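Local coordinates for protein CalS11 (Micromonospora echinospora, PDB 3TOS) that probably transfers a methyl group from S-adenosylmethionine to an oxygen of a calicheamicin intermediate, as an O-methyltransferase, and binds S-adenosyl-L-homocysteine, at residues L190-E201 and W223-V233; A61-V69 and L207-F215. One frame throughout, in Å; residues are numbered along the deposited sequence. Where two conformers were deposited one is given.

Interactions 1 and 2 pack helices around the central sheet of a Rossmann-like methyltransferase fold, and their segments alternate along the chain. Interaction 1 joins two helices; the residues leading into them, and Pro195, line the ligand pockets. It mixes a water-bridged polar end, a ring face under an aspartate and a helix interface built round Gly225 and Ala229 that runs out to Lys197 and Lys232 at the surface. Interaction 2, smaller and mostly buried, sets the end of helix 50-65 and the loop after it against strand 211-215 through aliphatic side chains, with no direct hydrogen bond. The two meet at Phe215, which closes that strand and is touched by Leu200, Glu226 and Met230 of interaction 1.

Interaction 1. Residues L190-E201 and W223-V233; sequences LDLYEPTKAVLE and WPGENIAMRKV. With SAH (S-adenosyl-L-homocysteine), chain O; GLU (glutamic acid), chain P.
Helices 193-201 and 225-233 run in the same general direction, their axes 8.0 Å apart at an angle of 38°, and come closest where Tyr193 CA lies 3.6 Å from Gly225 CA. A side chain on Gly225 would collide with Tyr193 N and Leu192 C. Tyr193 CG stands anti to the backbone N (chi1 163°), which lays the ring along helix 225-233 as a knob among Gly225, Ile228, Ala229 and Lys232; Gly225 O and Ala229 N meet its edge, and Ile228 CG2 packs 3.6 Å from CE1. In return Ala229 CB fits among Tyr193, Thr196, Lys197 and Leu200. Lys197 CG touches Val233 CG2, while a bend at the last torsion of Lys197 brings NZ to a syn-side salt bridge with Glu201 OE2.

At the ligand end Asp191 CB makes a CH-pi contact over one face of the Trp223 six-membered ring, toward its rim, and the carboxylate stacks at 22° to the indole plane. Trp223 NE1 gives the bound glutamic acid OE2 a nearly straight hydrogen bond of 2.9 Å at the ring edge. Asp191 N reaches Glu226 OE2 by a weak bond of 3.4 Å; one water joins that oxygen to Leu190 N and Thr196 OG1, and another links Asp191 O to Gly225 N. Leu190 CD2 lies 3.5 Å from S-adenosyl-L-homocysteine C4; with Asp191, Leu192 and Pro195 it lines that pocket, joined here to the glutamic acid pocket of Trp223 on one flank of the Rossmann-like sheet.

Glu226 OE1 accepts from Glu217 N, Leu200 packs on Phe188 of strand 183-188 and Phe215 of strand 211-215, and Val199 faces helix 167-177.

Interaction 2. Residues A61-V69 and L207-F215; sequences ALYRQVLDV and LTKGSIVAF
Helix 61-65 runs roughly antiparallel to strand 211-215, at 157° with 9.2 Å between the axes, and the loop after it brings Val69 CA to 6.7 Å from Ser211 CA. A type I turn from Val66 to Val69 faces a type II turn from Thr208 to Ser211, in which Gly210 has backbone angles that would jam a side chain against the preceding carbonyl.

Ile212 is the centre of the contact. Its CG1 presses on Val66 CG1 at 3.5 Å, tighter than usual for two carbons, and its CG2 meets Leu62 CD2. Because Ile212 CG1 is anti to the carbonyl carbon (chi1 -61°), that branch faces Val66 and CG2 is left to Leu62. The other methyl of Leu62, CD1, rests 3.9 Å from Ala214 CB, one step farther along the same sheet face. Gln65 comes across the end of Ile212, with OE1 4.0 Å from CD1, while its NE2 bonds to Tyr252 OH.

At the turns Val69 spreads its methyls: CG1 slides past Thr208 CG2 at 3.8 Å, and CG2 lies equally near Gly210 O. Replacing Val69 by an alanine removes both methyls and would probably open a gap beside Thr208 CG2 and Gly210 O. A water lies within hydrogen-bonding distance of Gln65 O and Gly210 O and bridges the two backbones. Ser211 OG accepts from Thr208 N and bonds also to Ile183 O, bracing the corner.

This is plain helix-on-sheet packing of the Rossmann-like methyltransferase fold, away from the ligands. Strand 211-215 lies between strands 183-188 and 251-254, whose Tyr187 and Tyr252 also touch Leu62 and Ala214, while Tyr63 turns to helix 82-94. Thr208 OG1 is hydrogen-bonded to Leu236 O of a neighbouring subunit, which places the turn at a subunit interface.

Interaction 1. Residues L190-E201 and W223-V233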
loop_
_atom_site.group_PDB
_atom_site.type_symbol
_atom_site.label_atom_id
_atom_site.label_comp_id
_atom_site.label_asym_id
_atom_site.label_seq_id
_atom_site.Cartn_x
_atom_site.Cartn_y
_atom_site.Cartn_z
ATOM N N LEU B 190 -4.530 -10.375 -37.223
ATOM C CA LEU B 190 -4.935 -10.920 -38.529
ATOM C C LEU B 190 -6.014 -10.106 -39.175
ATOM O O LEU B 190 -6.278 -10.310 -40.382
ATOM C CB LEU B 190 -5.512 -12.347 -38.354
ATOM C CG LEU B 190 -4.618 -13.387 -37.672
ATOM C CD1 LEU B 190 -5.524 -14.479 -37.075
ATOM C CD2 LEU B 190 -3.719 -14.011 -38.750
ATOM N N ASP B 191 -6.679 -9.241 -38.395
ATOM C CA ASP B 191 -7.813 -8.383 -38.881
ATOM C C ASP B 191 -9.132 -9.103 -39.123
ATOM O O ASP B 191 -10.181 -8.560 -38.833
ATOM C CB ASP B 191 -7.436 -7.548 -40.130
ATOM C CG ASP B 191 -6.271 -6.623 -39.851
ATOM O OD1 ASP B 191 -6.317 -5.915 -38.809
ATOM O OD2 ASP B 191 -5.276 -6.616 -40.634
ATOM N N LEU B 192 -9.068 -10.324 -39.679
ATOM C CA LEU B 192 -10.238 -10.995 -40.262
ATOM C C LEU B 192 -10.895 -11.913 -39.254
ATOM O O LEU B 192 -10.215 -12.581 -38.431
ATOM C CB LEU B 192 -9.796 -11.846 -41.452
ATOM C CG LEU B 192 -9.056 -11.019 -42.505
ATOM C CD1 LEU B 192 -8.598 -12.017 -43.604
ATOM C CD2 LEU B 192 -10.057 -9.980 -43.111
ATOM N N TYR B 193 -12.226 -12.018 -39.391
ATOM C CA TYR B 193 -13.047 -12.841 -38.505
ATOM C C TYR B 193 -12.679 -14.327 -38.476
ATOM O O TYR B 193 -12.405 -14.867 -37.391
ATOM C CB TYR B 193 -14.504 -12.677 -38.957
ATOM C CG TYR B 193 -15.434 -13.751 -38.443
ATOM C CD1 TYR B 193 -15.653 -13.895 -37.074
ATOM C CD2 TYR B 193 -16.127 -14.564 -39.330
ATOM C CE1 TYR B 193 -16.472 -14.872 -36.580
ATOM C CE2 TYR B 193 -16.950 -15.606 -38.845
ATOM C CZ TYR B 193 -17.116 -15.740 -37.457
ATOM O OH TYR B 193 -17.961 -16.700 -36.922
ATOM N N GLU B 194 -12.671 -14.989 -39.622
ATOM C CA GLU B 194 -12.540 -16.489 -39.616
ATOM C C GLU B 194 -11.219 -16.990 -39.004
ATOM O O GLU B 194 -11.248 -17.880 -38.153
ATOM C CB GLU B 194 -12.743 -17.065 -41.030
ATOM C CG GLU B 194 -14.172 -16.895 -41.489
ATOM C CD GLU B 194 -14.461 -17.652 -42.762
ATOM O OE1 GLU B 194 -13.765 -18.682 -43.036
ATOM O OE2 GLU B 194 -15.422 -17.317 -43.462
ATOM N N PRO B 195 -10.077 -16.456 -39.438
ATOM C CA PRO B 195 -8.854 -16.987 -38.853
ATOM C C PRO B 195 -8.715 -16.590 -37.391
ATOM O O PRO B 195 -8.147 -17.358 -36.611
ATOM C CB PRO B 195 -7.761 -16.314 -39.711
ATOM C CG PRO B 195 -8.388 -15.139 -40.320
ATOM C CD PRO B 195 -9.810 -15.563 -40.595
ATOM N N THR B 196 -9.203 -15.407 -37.016
ATOM C CA THR B 196 -9.184 -15.043 -35.595
ATOM C C THR B 196 -9.932 -16.071 -34.746
ATOM O O THR B 196 -9.435 -16.461 -33.687
ATOM C CB THR B 196 -9.717 -13.619 -35.361
ATOM O OG1 THR B 196 -8.897 -12.696 -36.118
ATOM C CG2 THR B 196 -9.709 -13.243 -33.861
ATOM N N LYS B 197 -11.146 -16.368 -35.139
ATOM C CA LYS B 197 -11.969 -17.346 -34.441
ATOM C C LYS B 197 -11.286 -18.703 -34.341
ATOM O O LYS B 197 -11.244 -19.285 -33.251
ATOM C CB LYS B 197 -13.325 -17.508 -35.175
ATOM C CG LYS B 197 -14.299 -18.494 -34.432
ATOM C CD LYS B 197 -15.636 -18.526 -35.183
ATOM C CE LYS B 197 -16.710 -19.325 -34.426
ATOM N NZ LYS B 197 -16.416 -20.746 -34.556
ATOM N N ALA B 198 -10.758 -19.187 -35.460
ATOM C CA ALA B 198 -10.079 -20.490 -35.451
ATOM C C ALA B 198 -8.872 -20.502 -34.505
ATOM O O ALA B 198 -8.613 -21.523 -33.839
ATOM C CB ALA B 198 -9.605 -20.825 -36.883
ATOM N N VAL B 199 -8.102 -19.412 -34.491
ATOM C CA VAL B 199 -6.912 -19.425 -33.686
ATOM C C VAL B 199 -7.268 -19.268 -32.226
ATOM O O VAL B 199 -6.675 -19.924 -31.379
ATOM C CB VAL B 199 -5.947 -18.322 -34.144
ATOM C CG1 VAL B 199 -4.823 -18.154 -33.108
ATOM C CG2 VAL B 199 -5.366 -18.678 -35.526
ATOM N N LEU B 200 -8.276 -18.451 -31.899
ATOM C CA LEU B 200 -8.691 -18.344 -30.501
ATOM C C LEU B 200 -9.093 -19.716 -29.988
ATOM O O LEU B 200 -8.750 -20.106 -28.856
ATOM C CB LEU B 200 -9.919 -17.415 -30.370
ATOM C CG LEU B 200 -9.633 -15.941 -30.265
ATOM C CD1 LEU B 200 -11.010 -15.218 -30.410
ATOM C CD2 LEU B 200 -8.930 -15.592 -28.904
ATOM N N GLU B 201 -9.848 -20.448 -30.799
ATOM C CA GLU B 201 -10.299 -21.827 -30.369
ATOM C C GLU B 201 -9.092 -22.776 -30.149
ATOM O O GLU B 201 -9.071 -23.568 -29.175
ATOM C CB GLU B 201 -11.260 -22.392 -31.425
ATOM C CG GLU B 201 -12.593 -21.722 -31.379
ATOM C CD GLU B 201 -13.406 -21.881 -32.641
ATOM O OE1 GLU B 201 -12.873 -22.321 -33.687
ATOM O OE2 GLU B 201 -14.610 -21.495 -32.597
ATOM N N TRP B 223 -12.583 -3.087 -39.004
ATOM C CA TRP B 223 -12.209 -4.511 -38.901
ATOM C C TRP B 223 -12.936 -5.142 -37.737
ATOM O O TRP B 223 -12.347 -5.396 -36.668
ATOM C CB TRP B 223 -10.682 -4.680 -38.655
ATOM C CG TRP B 223 -9.795 -4.094 -39.726
ATOM C CD1 TRP B 223 -8.948 -3.034 -39.584
ATOM C CD2 TRP B 223 -9.639 -4.568 -41.067
ATOM N NE1 TRP B 223 -8.263 -2.816 -40.764
ATOM C CE2 TRP B 223 -8.678 -3.737 -41.693
ATOM C CE3 TRP B 223 -10.221 -5.611 -41.804
ATOM C CZ2 TRP B 223 -8.267 -3.923 -42.999
ATOM C CZ3 TRP B 223 -9.797 -5.794 -43.123
ATOM C CH2 TRP B 223 -8.848 -4.934 -43.708
ATOM N N PRO B 224 -14.230 -5.392 -37.920
ATOM C CA PRO B 224 -15.039 -5.917 -36.817
ATOM C C PRO B 224 -14.795 -7.429 -36.576
ATOM O O PRO B 224 -15.422 -7.970 -35.656
ATOM C CB PRO B 224 -16.474 -5.639 -37.302
ATOM C CG PRO B 224 -16.386 -5.830 -38.814
ATOM C CD PRO B 224 -14.999 -5.223 -39.171
ATOM N N GLY B 225 -13.912 -8.084 -37.355
ATOM C CA GLY B 225 -13.802 -9.543 -37.262
ATOM C C GLY B 225 -13.309 -10.076 -35.915
ATOM O O GLY B 225 -13.772 -11.116 -35.456
ATOM N N GLU B 226 -12.336 -9.386 -35.300
ATOM C CA GLU B 226 -11.844 -9.827 -33.967
ATOM C C GLU B 226 -12.950 -9.778 -32.916
ATOM O O GLU B 226 -13.064 -10.687 -32.074
ATOM C CB GLU B 226 -10.623 -9.003 -33.564
ATOM C CG GLU B 226 -9.389 -9.433 -34.370
ATOM C CD GLU B 226 -8.279 -8.432 -34.321
ATOM O OE1 GLU B 226 -8.339 -7.489 -33.495
ATOM O OE2 GLU B 226 -7.363 -8.554 -35.161
ATOM N N ASN B 227 -13.770 -8.723 -32.961
ATOM C CA ASN B 227 -14.860 -8.581 -32.015
ATOM C C ASN B 227 -15.915 -9.680 -32.258
ATOM O O ASN B 227 -16.346 -10.367 -31.313
ATOM C CB ASN B 227 -15.482 -7.161 -32.153
ATOM C CG ASN B 227 -16.556 -6.878 -31.126
ATOM O OD1 ASN B 227 -17.455 -7.692 -30.918
ATOM N ND2 ASN B 227 -16.436 -5.742 -30.431
ATOM N N ILE B 228 -16.300 -9.864 -33.507
ATOM C CA ILE B 228 -17.289 -10.884 -33.826
ATOM C C ILE B 228 -16.772 -12.268 -33.402
ATOM O O ILE B 228 -17.535 -13.069 -32.819
ATOM C CB ILE B 228 -17.630 -10.901 -35.330
ATOM C CG1 ILE B 228 -18.343 -9.589 -35.746
ATOM C CG2 ILE B 228 -18.595 -12.058 -35.641
ATOM C CD1 ILE B 228 -18.202 -9.298 -37.254
ATOM N N ALA B 229 -15.478 -12.514 -33.619
ATOM C CA ALA B 229 -14.852 -13.757 -33.209
ATOM C C ALA B 229 -14.906 -13.928 -31.669
ATOM O O ALA B 229 -15.292 -15.009 -31.149
ATOM C CB ALA B 229 -13.420 -13.848 -33.703
HETATM N N MSE B 230 -14.503 -12.890 -30.934
HETATM C CA MSE B 230 -14.505 -12.976 -29.488
HETATM C C MSE B 230 -15.918 -13.175 -28.957
HETATM O O MSE B 230 -16.133 -13.941 -28.010
HETATM C CB MSE B 230 -13.889 -11.726 -28.841
HETATM C CG MSE B 230 -13.997 -11.776 -27.307
HETATM SE SE MSE B 230 -12.553 -10.876 -26.328
HETATM C CE MSE B 230 -11.292 -12.366 -26.231
ATOM N N ARG B 231 -16.893 -12.482 -29.533
ATOM C CA ARG B 231 -18.255 -12.634 -29.032
ATOM C C ARG B 231 -18.797 -14.036 -29.284
ATOM O O ARG B 231 -19.603 -14.575 -28.481
ATOM C CB ARG B 231 -19.154 -11.555 -29.652
ATOM C CG ARG B 231 -19.034 -10.245 -28.923
ATOM C CD ARG B 231 -20.097 -9.213 -29.381
ATOM N NE ARG B 231 -19.927 -8.710 -30.758
ATOM C CZ ARG B 231 -20.763 -8.936 -31.766
ATOM N NH1 ARG B 231 -20.483 -8.375 -32.936
ATOM N NH2 ARG B 231 -21.852 -9.697 -31.597
ATOM N N LYS B 232 -18.329 -14.665 -30.344
ATOM C CA LYS B 232 -18.699 -16.080 -30.602
ATOM C C LYS B 232 -17.993 -17.100 -29.728
ATOM O O LYS B 232 -18.591 -18.109 -29.358
ATOM C CB LYS B 232 -18.502 -16.463 -32.060
ATOM C CG LYS B 232 -19.577 -15.776 -32.935
ATOM C CD LYS B 232 -19.680 -16.390 -34.276
ATOM C CE LYS B 232 -20.528 -15.561 -35.235
ATOM N NZ LYS B 232 -22.015 -15.717 -35.052
ATOM N N VAL B 233 -16.727 -16.878 -29.415
ATOM C CA VAL B 233 -15.942 -17.925 -28.777
ATOM C C VAL B 233 -16.019 -17.797 -27.248
ATOM O O VAL B 233 -16.198 -18.798 -26.525
ATOM C CB VAL B 233 -14.475 -17.816 -29.265
ATOM C CG1 VAL B 233 -13.597 -18.854 -28.561
ATOM C CG2 VAL B 233 -14.402 -18.038 -30.765
HETATM N N SAH O . 1.709 -7.272 -37.180
HETATM C CA SAH O . 2.019 -6.544 -38.453
HETATM C CB SAH O . 0.782 -6.235 -39.279
HETATM C CG SAH O . 0.092 -7.514 -39.797
HETATM S SD SAH O . -1.009 -7.099 -41.134
HETATM C C SAH O . 2.690 -5.233 -38.045
HETATM O O SAH O . 3.103 -4.426 -38.933
HETATM O OXT SAH O . 2.948 -4.988 -36.860
HETATM C "C5'" SAH O . -2.157 -8.486 -41.158
HETATM C "C4'" SAH O . -1.492 -9.859 -41.513
HETATM O "O4'" SAH O . -2.426 -10.907 -41.217
HETATM C "C3'" SAH O . -1.226 -9.926 -43.024
HETATM O "O3'" SAH O . 0.195 -10.055 -43.277
HETATM C "C2'" SAH O . -2.046 -11.129 -43.458
HETATM O "O2'" SAH O . -1.454 -11.929 -44.503
HETATM C "C1'" SAH O . -2.175 -11.928 -42.139
HETATM N N9 SAH O . -3.339 -12.848 -42.154
HETATM C C8 SAH O . -4.658 -12.527 -42.219
HETATM N N7 SAH O . -5.339 -13.700 -42.278
HETATM C C5 SAH O . -4.478 -14.739 -42.267
HETATM C C6 SAH O . -4.611 -16.200 -42.304
HETATM N N6 SAH O . -5.832 -16.767 -42.444
HETATM N N1 SAH O . -3.460 -16.914 -42.239
HETATM C C2 SAH O . -2.236 -16.319 -42.118
HETATM N N3 SAH O . -2.030 -14.984 -42.147
HETATM C C4 SAH O . -3.156 -14.186 -42.158
HETATM N N GLU P . -3.560 -3.154 -37.756
HETATM C CA GLU P . -2.604 -2.415 -38.658
HETATM C C GLU P . -2.228 -1.086 -38.001
HETATM O O GLU P . -2.698 -0.788 -36.888
HETATM C CB GLU P . -3.232 -2.150 -40.061
HETATM C CG GLU P . -4.506 -1.272 -39.992
HETATM C CD GLU P . -5.189 -1.066 -41.351
HETATM O OE1 GLU P . -4.527 -1.207 -42.411
HETATM O OE2 GLU P . -6.360 -0.657 -41.350
HETATM O OXT GLU P . -1.481 -0.256 -38.552
HETATM O O HOH W 1 -6.638 -11.238 -35.273
HETATM O O HOH W 2 -12.633 -7.797 -39.931
HETATM O O HOH W 3 -10.465 -7.358 -36.345
#

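Interaction 2. Residues A61-V69 and L207-F215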
loop_
_atom_site.group_PDB
_atom_site.type_symbol
_atom_site.label_atom_id
_atom_site.label_comp_id
_atom_site.label_asym_id
_atom_site.label_seq_id
_atom_site.Cartn_x
_atom_site.Cartn_y
_atom_site.Cartn_z
ATOM N N ALA B 61 5.159 -2.996 -22.953
ATOM C CA ALA B 61 4.244 -3.101 -21.812
ATOM C C ALA B 61 3.628 -4.511 -21.762
ATOM O O ALA B 61 3.521 -5.103 -20.672
ATOM C CB ALA B 61 3.124 -2.055 -21.927
ATOM N N LEU B 62 3.238 -5.066 -22.915
ATOM C CA LEU B 62 2.682 -6.441 -22.908
ATOM C C LEU B 62 3.749 -7.460 -22.501
ATOM O O LEU B 62 3.491 -8.344 -21.645
ATOM C CB LEU B 62 2.136 -6.839 -24.282
ATOM C CG LEU B 62 0.954 -5.974 -24.767
ATOM C CD1 LEU B 62 0.609 -6.443 -26.182
ATOM C CD2 LEU B 62 -0.343 -6.123 -23.871
ATOM N N TYR B 63 4.967 -7.300 -23.021
ATOM C CA TYR B 63 6.030 -8.247 -22.700
ATOM C C TYR B 63 6.345 -8.200 -21.209
ATOM O O TYR B 63 6.507 -9.220 -20.534
ATOM C CB TYR B 63 7.284 -7.935 -23.526
ATOM C CG TYR B 63 8.349 -9.038 -23.601
ATOM C CD1 TYR B 63 8.507 -9.995 -22.584
ATOM C CD2 TYR B 63 9.092 -9.209 -24.732
ATOM C CE1 TYR B 63 9.433 -10.987 -22.667
ATOM C CE2 TYR B 63 10.012 -10.240 -24.819
ATOM C CZ TYR B 63 10.241 -11.056 -23.783
ATOM O OH TYR B 63 11.183 -12.058 -23.938
ATOM N N ARG B 64 6.442 -6.991 -20.653
ATOM C CA ARG B 64 6.723 -6.881 -19.221
ATOM C C ARG B 64 5.680 -7.575 -18.347
ATOM O O ARG B 64 5.998 -8.059 -17.275
ATOM C CB ARG B 64 6.859 -5.417 -18.816
ATOM C CG ARG B 64 8.190 -4.824 -19.285
ATOM C CD ARG B 64 8.356 -3.420 -18.702
ATOM N NE ARG B 64 7.488 -2.415 -19.328
ATOM C CZ ARG B 64 6.455 -1.795 -18.750
ATOM N NH1 ARG B 64 6.064 -2.114 -17.515
ATOM N NH2 ARG B 64 5.767 -0.883 -19.441
ATOM N N GLN B 65 4.449 -7.652 -18.830
ATOM C CA GLN B 65 3.389 -8.319 -18.052
ATOM C C GLN B 65 3.487 -9.823 -18.017
ATOM O O GLN B 65 2.857 -10.435 -17.141
ATOM C CB GLN B 65 1.978 -7.920 -18.532
ATOM C CG GLN B 65 1.705 -6.449 -18.091
ATOM C CD GLN B 65 0.255 -6.007 -18.275
ATOM O OE1 GLN B 65 -0.676 -6.748 -17.990
ATOM N NE2 GLN B 65 0.071 -4.793 -18.770
ATOM N N VAL B 66 4.299 -10.433 -18.903
ATOM C CA VAL B 66 4.443 -11.902 -18.893
ATOM C C VAL B 66 5.874 -12.364 -18.531
ATOM O O VAL B 66 6.233 -13.548 -18.706
ATOM C CB VAL B 66 4.008 -12.525 -20.274
ATOM C CG1 VAL B 66 2.551 -12.152 -20.616
ATOM C CG2 VAL B 66 4.977 -12.122 -21.431
ATOM N N LEU B 67 6.695 -11.470 -17.983
ATOM C CA LEU B 67 8.050 -11.863 -17.597
ATOM C C LEU B 67 7.985 -12.925 -16.477
ATOM O O LEU B 67 8.943 -13.681 -16.304
ATOM C CB LEU B 67 8.830 -10.628 -17.114
ATOM C CG LEU B 67 9.252 -9.783 -18.336
ATOM C CD1 LEU B 67 9.999 -8.593 -17.783
ATOM C CD2 LEU B 67 10.144 -10.543 -19.409
ATOM N N ASP B 68 6.879 -13.008 -15.734
ATOM C CA ASP B 68 6.745 -14.061 -14.719
ATOM C C ASP B 68 5.738 -15.135 -15.156
ATOM O O ASP B 68 5.194 -15.831 -14.309
ATOM C CB ASP B 68 6.347 -13.479 -13.321
ATOM C CG ASP B 68 4.981 -12.811 -13.319
ATOM O OD1 ASP B 68 4.376 -12.612 -14.421
ATOM O OD2 ASP B 68 4.529 -12.437 -12.203
ATOM N N VAL B 69 5.487 -15.276 -16.471
ATOM C CA VAL B 69 4.589 -16.307 -16.963
ATOM C C VAL B 69 5.420 -17.240 -17.895
ATOM O O VAL B 69 6.165 -16.762 -18.743
ATOM C CB VAL B 69 3.416 -15.708 -17.735
ATOM C CG1 VAL B 69 2.471 -16.827 -18.274
ATOM C CG2 VAL B 69 2.641 -14.703 -16.843
ATOM N N LEU B 207 -3.074 -21.858 -22.750
ATOM C CA LEU B 207 -2.984 -20.621 -21.953
ATOM C C LEU B 207 -2.975 -20.987 -20.458
ATOM O O LEU B 207 -3.593 -21.983 -20.055
ATOM C CB LEU B 207 -4.215 -19.751 -22.205
ATOM C CG LEU B 207 -4.329 -19.245 -23.662
ATOM C CD1 LEU B 207 -5.737 -18.638 -23.955
ATOM C CD2 LEU B 207 -3.214 -18.207 -23.949
ATOM N N THR B 208 -2.289 -20.200 -19.637
ATOM C CA THR B 208 -2.450 -20.321 -18.196
ATOM C C THR B 208 -3.145 -19.080 -17.628
ATOM O O THR B 208 -3.328 -18.099 -18.349
ATOM C CB THR B 208 -1.080 -20.626 -17.473
ATOM O OG1 THR B 208 -1.338 -20.965 -16.104
ATOM C CG2 THR B 208 -0.186 -19.422 -17.461
ATOM N N LYS B 209 -3.599 -19.126 -16.376
ATOM C CA LYS B 209 -4.108 -17.889 -15.775
ATOM C C LYS B 209 -2.938 -16.917 -15.722
ATOM O O LYS B 209 -1.869 -17.251 -15.154
ATOM C CB LYS B 209 -4.685 -18.082 -14.400
ATOM C CG LYS B 209 -5.849 -18.968 -14.411
ATOM C CD LYS B 209 -6.453 -18.927 -12.956
ATOM C CE LYS B 209 -7.422 -19.987 -12.659
ATOM N NZ LYS B 209 -8.064 -19.641 -11.376
ATOM N N GLY B 210 -3.130 -15.714 -16.289
ATOM C CA GLY B 210 -2.030 -14.760 -16.335
ATOM C C GLY B 210 -1.454 -14.611 -17.751
ATOM O O GLY B 210 -0.773 -13.623 -18.034
ATOM N N SER B 211 -1.674 -15.613 -18.620
ATOM C CA SER B 211 -1.341 -15.400 -20.038
ATOM C C SER B 211 -2.043 -14.167 -20.581
ATOM O O SER B 211 -3.169 -13.867 -20.211
ATOM C CB SER B 211 -1.716 -16.609 -20.907
ATOM O OG SER B 211 -0.914 -17.743 -20.546
ATOM N N ILE B 212 -1.382 -13.449 -21.467
ATOM C CA ILE B 212 -2.049 -12.286 -22.035
ATOM C C ILE B 212 -2.514 -12.589 -23.451
ATOM O O ILE B 212 -1.736 -13.144 -24.252
ATOM C CB ILE B 212 -1.066 -11.039 -22.105
ATOM C CG1 ILE B 212 -0.613 -10.693 -20.691
ATOM C CG2 ILE B 212 -1.732 -9.839 -22.931
ATOM C CD1 ILE B 212 -1.697 -10.123 -19.837
ATOM N N VAL B 213 -3.746 -12.189 -23.761
ATOM C CA VAL B 213 -4.292 -12.282 -25.105
ATOM C C VAL B 213 -4.577 -10.863 -25.574
ATOM O O VAL B 213 -5.341 -10.140 -24.928
ATOM C CB VAL B 213 -5.570 -13.141 -25.145
ATOM C CG1 VAL B 213 -6.146 -13.174 -26.583
ATOM C CG2 VAL B 213 -5.201 -14.554 -24.632
ATOM N N ALA B 214 -3.887 -10.441 -26.637
ATOM C CA ALA B 214 -4.014 -9.064 -27.135
ATOM C C ALA B 214 -4.536 -8.989 -28.565
ATOM O O ALA B 214 -4.316 -9.908 -29.350
ATOM C CB ALA B 214 -2.660 -8.355 -27.039
ATOM N N PHE B 215 -5.261 -7.913 -28.858
ATOM C CA PHE B 215 -5.902 -7.721 -30.165
ATOM C C PHE B 215 -5.528 -6.368 -30.691
ATOM O O PHE B 215 -5.578 -5.361 -29.971
ATOM C CB PHE B 215 -7.432 -7.761 -30.030
ATOM C CG PHE B 215 -7.955 -9.104 -29.587
ATOM C CD1 PHE B 215 -8.241 -9.324 -28.241
ATOM C CD2 PHE B 215 -8.130 -10.144 -30.512
ATOM C CE1 PHE B 215 -8.722 -10.540 -27.825
ATOM C CE2 PHE B 215 -8.630 -11.383 -30.109
ATOM C CZ PHE B 215 -8.889 -11.600 -28.761
HETATM O O HOH W 4 0.182 -11.563 -16.646
#